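Local coordinates for protein putative N-acetylneuraminate lyase ([Ruminococcus] gnavus ATCC 29149, PDB 6RB7) that belongs to the dihydrodipicolinate synthetase family, folding as a (beta/alpha)8 barrel with added C-terminal helices and assembling with three further copies, at residues N222-D225 with E226-M229; G245-P248 with E249-K253; G261-T264 with E265-K268. One frame throughout, in Å; residues are numbered along the deposited sequence.

Contact 1 (N222-D225 with E226-M229); sequences NGPD and EQFM. With TRS (2-amino-2-hydroxymethyl-propane-1,3-diol), chain E.
The flat carboxamide of Asn222 lies against the backbone of Phe228, with ND2 of Asn222 3.6 Å from CA of Phe228, while its N-H points within its own plane to the oxygen of a second flat group, the peptide carbonyl of Pro224. That carbonyl is gripped from both faces. ND2 of Asn222 reaches Pro224 O at 2.9 Å, lying 64° out of the carbonyl plane on one side, and the backbone N of Gln227 arrives on the opposite side, also 2.9 Å from Pro224 O. The setting is a (beta/alpha)8 barrel: a short 3-10 turn links the C-terminal end of strand 219-222 to helix 228-234. A second backbone bond, from Phe228 N to Asp225 O at 3.1 Å, carries the turn into the helix, and Gln270 NE2 also donates to Asp225 O. Gln227 occupies the N-cap position, and its NE2 comes 3.9 Å from Pro224 CB. This amide joins two parts of the fold and two chains: NE2 donates to Met202 O, and OE1 takes the N-H of Gln205 of the second subunit. A water spans the pair of amides, donating to OD1 of Asn222 and accepting from NE2 of Gln227. At the other end of the turn, the bend at chi2 (89°) brings the Glu226 carboxylate back beside Asp225 N, so that together they hold a Tris molecule that probably came from the crystallisation liquor. Tyr288 OH binds the same molecule. Each carboxylate oxygen accepts from a different hydroxyl, Glu226 OE1 from O2 of Tris at 2.8 Å and OE2 from O3 at 2.7 Å, while Asp225 N donates to O2 at 2.9 Å.

Contact 2 (G245-P248 with E249-K253); sequences GAMP and ELYLK
Leu252 N donates to Pro248 O in a short and nearly straight bond, 2.9 Å with 165° at the hydrogen, approaching nearly along the C=O axis. It belongs to the first turn of helix 248-259, which follows the last strand of the (beta/alpha)8 barrel, 238-241. One residue earlier, at the N-cap, the geometry is looser. Leu250 N lies 3.0 Å from Met247 O, but the angle at the hydrogen falls to 136° and the donor stands above the carbonyl plane. The pair illustrates how a helix start passes from a 3-10-like i+3 to i bond to a regular alpha-helical i+4 to i bond. Pro248 suits the first helical position, where its lack of an N-H costs no helical bond. Glu249 runs alongside the ring, and the bend in its chain lays OE1 3.4 Å from CD of Pro248. The charge is answered through the other oxygen, OE2, by a salt bridge to Lys70 of helix 57-70, the same helix whose Tyr66 touches the Pro248 ring. On the side facing helices 263-281 and 317-335 the Met247 side chain carries the packing. Its CG sits between the backbone N and the carbonyl carbon (chi1 55°), and the extended chain beyond runs obliquely across two side chains. CB of Met247 meets CD1 of Leu250 at 3.9 Å; farther out, CG comes 3.7 Å from CE2 of Tyr251. Ile276 and Ile328 cover this methionine from those two helices, while Cys273 and Ala331 back Leu250 from the same pair. Tyr251 is fixed at its far end by a hydrogen bond between its hydroxyl and that of Thr243. Beside that bond the terminal methyl CE of Met247 closes to 3.5 Å from Tyr251 OH.

Contact 3 (G261-T264 with E265-K268); sequences GKMT and EARK. With BCN (bicine), chain I.
A sharp bend at chi2 (90°) swings the end of Glu265 toward the start of the helix, where OE1 rests 3.4 Å from CB of Lys262. The two charges do not meet: Lys262 runs extended, and its ammonium extends away from the glutamate. Arg267 is folded by different torsions. A kink at chi3 (-65°), with an unusual first torsion (-96°), folds the guanidinium over the helix start, with Met263 O 3.5 Å above its plane and over its centre. The carbonyl therefore touches a face of the cation, whose positive charge should favour the approach. The guanidinium's strong polar partner is on another chain, where NH1 donates to Val233 O of the second subunit. Met263 O is not left to that face alone, since it also accepts from the backbone N of Arg267, 2.9 Å from Met263 O. Similar bonds run from Ala266 N to Lys262 O at 3.0 Å and from Lys268 N to Thr264 O at 3.1 Å, completing the first turns of helix 263-281. Lys268 runs alongside Thr264, its NZ 3.2 Å from CG2 of Thr264, and Ala266 turns inward onto Leu254 and Ile258 of the preceding helix. At the outer end a bicine molecule occupies the pocket of Ala260, Gly261 and Lys262, its C3 lying 3.4 Å from Gly261 O. The whole is a compact helix-to-helix connection: a Schellman motif at Gly261 ends helix 248-259, and Lys262, centre of an inverse gamma turn, stands at the N-cap of the next helix.

From the N terminus the contacts come in series, none nested in or crossing another. Contact 1 closes the turn between strand 219-222 and helix 228-234. Contact 2 follows strand 238-241 and opens helix 248-259, and contact 3 joins that helix to helix 263-281. In space they form a chain of neighbours. Asp225 CB lies 3.6 Å from Tyr251 OH, and the rings of Phe228 and Tyr251 pack together, tying contact 1 to contact 2. Met229 CE meets Ala266 CB at 3.8 Å, tying contact 1 to contact 3. Contacts 2 and 3 do not touch, their nearest atoms being about 6 Å apart. Contacts 1 and 3 also meet the second subunit.

Contact 1 (N222-D225 with E226-M229)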
loop_
_atom_site.group_PDB
_atom_site.type_symbol
_atom_site.label_atom_id
_atom_site.label_comp_id
_atom_site.label_asym_id
_atom_site.label_seq_id
_atom_site.Cartn_x
_atom_site.Cartn_y
_atom_site.Cartn_z
ATOM N N ASN A 222 21.355 -3.569 -10.784
ATOM C CA ASN A 222 20.659 -2.437 -10.137
ATOM C C ASN A 222 19.697 -1.798 -11.152
ATOM O O ASN A 222 20.162 -1.310 -12.220
ATOM C CB ASN A 222 21.657 -1.396 -9.667
ATOM C CG ASN A 222 20.961 -0.261 -8.943
ATOM O OD1 ASN A 222 20.742 -0.382 -7.760
ATOM N ND2 ASN A 222 20.582 0.807 -9.664
ATOM N N GLY A 223 18.431 -1.714 -10.810
ATOM C CA GLY A 223 17.373 -1.099 -11.626
ATOM C C GLY A 223 17.109 0.364 -11.327
ATOM O O GLY A 223 16.832 1.109 -12.260
ATOM N N PRO A 224 17.001 0.826 -10.062
ATOM C CA PRO A 224 16.676 2.242 -9.775
ATOM C C PRO A 224 17.898 3.132 -10.021
ATOM O O PRO A 224 18.876 3.100 -9.241
ATOM C CB PRO A 224 16.267 2.254 -8.300
ATOM C CG PRO A 224 15.891 0.803 -8.022
ATOM C CD PRO A 224 16.924 0.030 -8.839
ATOM N N ASP A 225 17.875 3.906 -11.114
ATOM C CA ASP A 225 19.089 4.648 -11.538
ATOM C C ASP A 225 19.533 5.620 -10.424
ATOM O O ASP A 225 20.752 5.876 -10.281
ATOM C CB ASP A 225 18.792 5.426 -12.809
ATOM C CG ASP A 225 18.285 4.587 -13.986
ATOM O OD1 ASP A 225 18.087 3.367 -13.821
ATOM O OD2 ASP A 225 18.159 5.165 -15.091
ATOM N N GLU A 226 18.571 6.194 -9.709
ATOM C CA GLU A 226 18.811 7.186 -8.640
ATOM C C GLU A 226 19.585 6.567 -7.473
ATOM O O GLU A 226 20.095 7.295 -6.632
ATOM C CB GLU A 226 17.462 7.688 -8.116
ATOM C CG GLU A 226 16.606 8.403 -9.164
ATOM C CD GLU A 226 15.672 7.513 -9.996
ATOM O OE1 GLU A 226 15.835 6.249 -10.055
ATOM O OE2 GLU A 226 14.693 8.076 -10.576
ATOM N N GLN A 227 19.661 5.260 -7.416
ATOM C CA GLN A 227 20.354 4.515 -6.322
ATOM C C GLN A 227 21.555 3.707 -6.872
ATOM O O GLN A 227 22.071 2.846 -6.155
ATOM C CB GLN A 227 19.339 3.604 -5.639
ATOM C CG GLN A 227 18.154 4.353 -5.067
ATOM C CD GLN A 227 17.186 3.508 -4.250
ATOM O OE1 GLN A 227 16.506 4.079 -3.390
ATOM N NE2 GLN A 227 17.107 2.173 -4.480
ATOM N N PHE A 228 21.995 3.985 -8.097
ATOM C CA PHE A 228 23.057 3.225 -8.798
ATOM C C PHE A 228 24.215 2.881 -7.851
ATOM O O PHE A 228 24.526 1.674 -7.680
ATOM C CB PHE A 228 23.507 4.026 -10.018
ATOM C CG PHE A 228 24.498 3.365 -10.927
ATOM C CD1 PHE A 228 25.819 3.202 -10.552
ATOM C CD2 PHE A 228 24.117 2.919 -12.194
ATOM C CE1 PHE A 228 26.740 2.624 -11.422
ATOM C CE2 PHE A 228 25.045 2.394 -13.064
ATOM C CZ PHE A 228 26.345 2.202 -12.671
ATOM N N MET A 229 24.813 3.882 -7.212
ATOM C CA MET A 229 26.047 3.626 -6.448
ATOM C C MET A 229 25.750 2.759 -5.229
ATOM O O MET A 229 26.608 1.919 -4.848
ATOM C CB MET A 229 26.756 4.913 -6.048
ATOM C CG MET A 229 26.029 5.748 -5.083
ATOM S SD MET A 229 26.942 7.321 -4.816
ATOM C CE MET A 229 28.431 6.756 -4.022
HETATM C C TRS E . 13.609 5.300 -13.794
HETATM C C1 TRS E . 13.399 5.979 -15.132
HETATM C C2 TRS E . 15.063 5.441 -13.376
HETATM C C3 TRS E . 12.672 5.876 -12.740
HETATM N N TRS E . 13.300 3.831 -13.985
HETATM O O1 TRS E . 14.028 5.232 -16.159
HETATM O O2 TRS E . 15.323 4.656 -12.238
HETATM O O3 TRS E . 12.972 7.249 -12.473
HETATM O O HOH W 1 18.730 0.192 -5.891
#

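Contact 2 (G245-P248 with E249-K253)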
loop_
_atom_site.group_PDB
_atom_site.type_symbol
_atom_site.label_atom_id
_atom_site.label_comp_id
_atom_site.label_asym_id
_atom_site.label_seq_id
_atom_site.Cartn_x
_atom_site.Cartn_y
_atom_site.Cartn_z
ATOM N N GLY A 245 20.674 6.075 -21.296
ATOM C CA GLY A 245 20.831 6.500 -22.702
ATOM C C GLY A 245 20.868 8.001 -22.876
ATOM O O GLY A 245 21.401 8.443 -23.882
ATOM N N ALA A 246 20.363 8.768 -21.920
ATOM C CA ALA A 246 20.451 10.251 -21.963
ATOM C C ALA A 246 21.886 10.721 -21.704
ATOM O O ALA A 246 22.208 11.861 -22.029
ATOM C CB ALA A 246 19.535 10.852 -20.936
ATOM N N MET A 247 22.688 9.935 -20.988
ATOM C CA MET A 247 23.976 10.415 -20.414
ATOM C C MET A 247 24.891 9.248 -20.102
ATOM O O MET A 247 25.361 9.078 -18.980
ATOM C CB MET A 247 23.715 11.283 -19.182
ATOM C CG MET A 247 22.885 10.608 -18.147
ATOM S SD MET A 247 22.085 11.877 -17.122
ATOM C CE MET A 247 21.014 10.954 -16.024
ATOM N N PRO A 248 25.153 8.354 -21.083
ATOM C CA PRO A 248 25.829 7.105 -20.757
ATOM C C PRO A 248 27.241 7.307 -20.216
ATOM O O PRO A 248 27.647 6.535 -19.310
ATOM C CB PRO A 248 25.819 6.319 -22.077
ATOM C CG PRO A 248 25.559 7.343 -23.139
ATOM C CD PRO A 248 24.773 8.462 -22.503
ATOM N N GLU A 249 27.930 8.354 -20.669
ATOM C CA GLU A 249 29.298 8.638 -20.188
ATOM C C GLU A 249 29.283 8.889 -18.689
ATOM O O GLU A 249 30.280 8.524 -18.025
ATOM C CB GLU A 249 29.924 9.862 -20.851
ATOM C CG GLU A 249 30.042 9.761 -22.343
ATOM C CD GLU A 249 28.875 10.370 -23.114
ATOM O OE1 GLU A 249 27.658 10.182 -22.713
ATOM O OE2 GLU A 249 29.185 11.072 -24.118
ATOM N N LEU A 250 28.223 9.500 -18.151
ATOM C CA LEU A 250 28.194 9.816 -16.699
ATOM C C LEU A 250 28.072 8.512 -15.911
ATOM O O LEU A 250 28.763 8.342 -14.910
ATOM C CB LEU A 250 27.044 10.766 -16.364
ATOM C CG LEU A 250 27.144 12.160 -16.968
ATOM C CD1 LEU A 250 25.969 13.010 -16.547
ATOM C CD2 LEU A 250 28.474 12.820 -16.561
ATOM N N TYR A 251 27.207 7.589 -16.355
ATOM C CA TYR A 251 27.090 6.300 -15.627
ATOM C C TYR A 251 28.378 5.481 -15.798
ATOM O O TYR A 251 28.731 4.759 -14.853
ATOM C CB TYR A 251 25.838 5.569 -16.071
ATOM C CG TYR A 251 24.561 6.207 -15.587
ATOM C CD1 TYR A 251 24.169 6.068 -14.264
ATOM C CD2 TYR A 251 23.775 7.004 -16.423
ATOM C CE1 TYR A 251 23.001 6.626 -13.790
ATOM C CE2 TYR A 251 22.604 7.589 -15.952
ATOM C CZ TYR A 251 22.222 7.404 -14.634
ATOM O OH TYR A 251 21.029 7.918 -14.189
ATOM N N LEU A 252 29.033 5.509 -16.974
ATOM C CA LEU A 252 30.329 4.799 -17.110
ATOM C C LEU A 252 31.349 5.363 -16.128
ATOM O O LEU A 252 32.066 4.573 -15.486
ATOM C CB LEU A 252 30.802 4.897 -18.563
ATOM C CG LEU A 252 30.018 4.015 -19.539
ATOM C CD1 LEU A 252 30.291 4.439 -20.982
ATOM C CD2 LEU A 252 30.329 2.531 -19.304
ATOM N N LYS A 253 31.389 6.678 -15.996
ATOM C CA LYS A 253 32.362 7.310 -15.077
ATOM C C LYS A 253 31.989 7.019 -13.622
ATOM O O LYS A 253 32.882 6.755 -12.823
ATOM C CB LYS A 253 32.447 8.805 -15.349
ATOM C CG LYS A 253 33.590 9.468 -14.580
ATOM C CD LYS A 253 34.941 9.056 -15.121
ATOM C CE LYS A 253 36.060 9.759 -14.381
ATOM N NZ LYS A 253 37.381 9.448 -14.999
#

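Contact 3 (G261-T264 with E265-K268)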
loop_
_atom_site.group_PDB
_atom_site.type_symbol
_atom_site.label_atom_id
_atom_site.label_comp_id
_atom_site.label_asym_id
_atom_site.label_seq_id
_atom_site.Cartn_x
_atom_site.Cartn_y
_atom_site.Cartn_z
ATOM N N GLY A 261 36.864 2.511 -5.685
ATOM C CA GLY A 261 36.643 2.874 -4.275
ATOM C C GLY A 261 36.623 4.381 -4.072
ATOM O O GLY A 261 36.811 4.828 -2.937
ATOM N N LYS A 262 36.406 5.164 -5.129
ATOM C CA LYS A 262 36.421 6.649 -5.068
ATOM C C LYS A 262 34.995 7.129 -4.801
ATOM O O LYS A 262 34.302 7.601 -5.724
ATOM C CB LYS A 262 36.970 7.234 -6.350
ATOM C CG LYS A 262 38.464 6.972 -6.536
ATOM C CD LYS A 262 39.010 7.455 -7.841
ATOM C CE LYS A 262 40.523 7.380 -7.840
ATOM N NZ LYS A 262 41.068 7.571 -9.201
ATOM N N MET A 263 34.554 7.008 -3.556
ATOM C CA MET A 263 33.124 7.193 -3.224
ATOM C C MET A 263 32.765 8.683 -3.230
ATOM O O MET A 263 31.602 8.985 -3.516
ATOM C CB MET A 263 32.817 6.500 -1.898
ATOM C CG MET A 263 33.372 5.060 -1.918
ATOM S SD MET A 263 32.900 4.118 -3.411
ATOM C CE MET A 263 31.256 4.814 -3.531
ATOM N N THR A 264 33.697 9.603 -2.931
ATOM C CA THR A 264 33.384 11.055 -2.989
ATOM C C THR A 264 33.098 11.448 -4.447
ATOM O O THR A 264 32.095 12.158 -4.728
ATOM C CB THR A 264 34.471 11.945 -2.385
ATOM O OG1 THR A 264 34.481 11.591 -1.013
ATOM C CG2 THR A 264 34.200 13.422 -2.554
ATOM N N GLU A 265 33.960 11.020 -5.357
ATOM C CA GLU A 265 33.784 11.334 -6.785
ATOM C C GLU A 265 32.491 10.670 -7.295
ATOM O O GLU A 265 31.738 11.304 -8.065
ATOM C CB GLU A 265 35.016 10.867 -7.548
ATOM C CG GLU A 265 36.278 11.623 -7.127
ATOM C CD GLU A 265 37.148 11.089 -5.990
ATOM O OE1 GLU A 265 36.651 10.337 -5.073
ATOM O OE2 GLU A 265 38.383 11.430 -6.014
ATOM N N ALA A 266 32.246 9.433 -6.867
ATOM C CA ALA A 266 31.014 8.706 -7.242
ATOM C C ALA A 266 29.803 9.503 -6.781
ATOM O O ALA A 266 28.847 9.689 -7.567
ATOM C CB ALA A 266 31.029 7.314 -6.686
ATOM N N ARG A 267 29.799 9.976 -5.535
ATOM C CA ARG A 267 28.640 10.739 -5.005
ATOM C C ARG A 267 28.421 12.001 -5.833
ATOM O O ARG A 267 27.260 12.308 -6.173
ATOM C CB ARG A 267 28.861 11.226 -3.571
ATOM C CG ARG A 267 28.287 10.344 -2.505
ATOM C CD ARG A 267 28.396 10.955 -1.113
ATOM N NE ARG A 267 29.773 11.133 -0.646
ATOM C CZ ARG A 267 30.570 10.169 -0.218
ATOM N NH1 ARG A 267 30.206 8.883 -0.219
ATOM N NH2 ARG A 267 31.786 10.486 0.194
ATOM N N LYS A 268 29.483 12.710 -6.231
ATOM C CA LYS A 268 29.297 13.913 -7.078
ATOM C C LYS A 268 28.541 13.558 -8.357
ATOM O O LYS A 268 27.609 14.317 -8.758
ATOM C CB LYS A 268 30.627 14.601 -7.373
ATOM C CG LYS A 268 31.231 15.275 -6.142
ATOM C CD LYS A 268 32.493 16.044 -6.458
ATOM C CE LYS A 268 32.937 16.908 -5.294
ATOM N NZ LYS A 268 33.540 16.078 -4.226
HETATM N N1 BCN I . 41.383 4.849 -2.529
HETATM C C1 BCN I . 41.899 3.636 -1.829
HETATM C C2 BCN I . 41.093 2.338 -1.959
HETATM O O21 BCN I . 39.955 2.418 -2.455
HETATM O O22 BCN I . 41.628 1.276 -1.545
HETATM C C3 BCN I . 40.065 5.321 -2.073
HETATM C C4 BCN I . 39.992 6.820 -1.881
HETATM O O4 BCN I . 39.307 7.148 -0.680
HETATM C C5 BCN I . 41.605 4.859 -3.985
HETATM C C6 BCN I . 42.404 6.056 -4.446
HETATM O O6 BCN I . 41.654 7.251 -4.305
#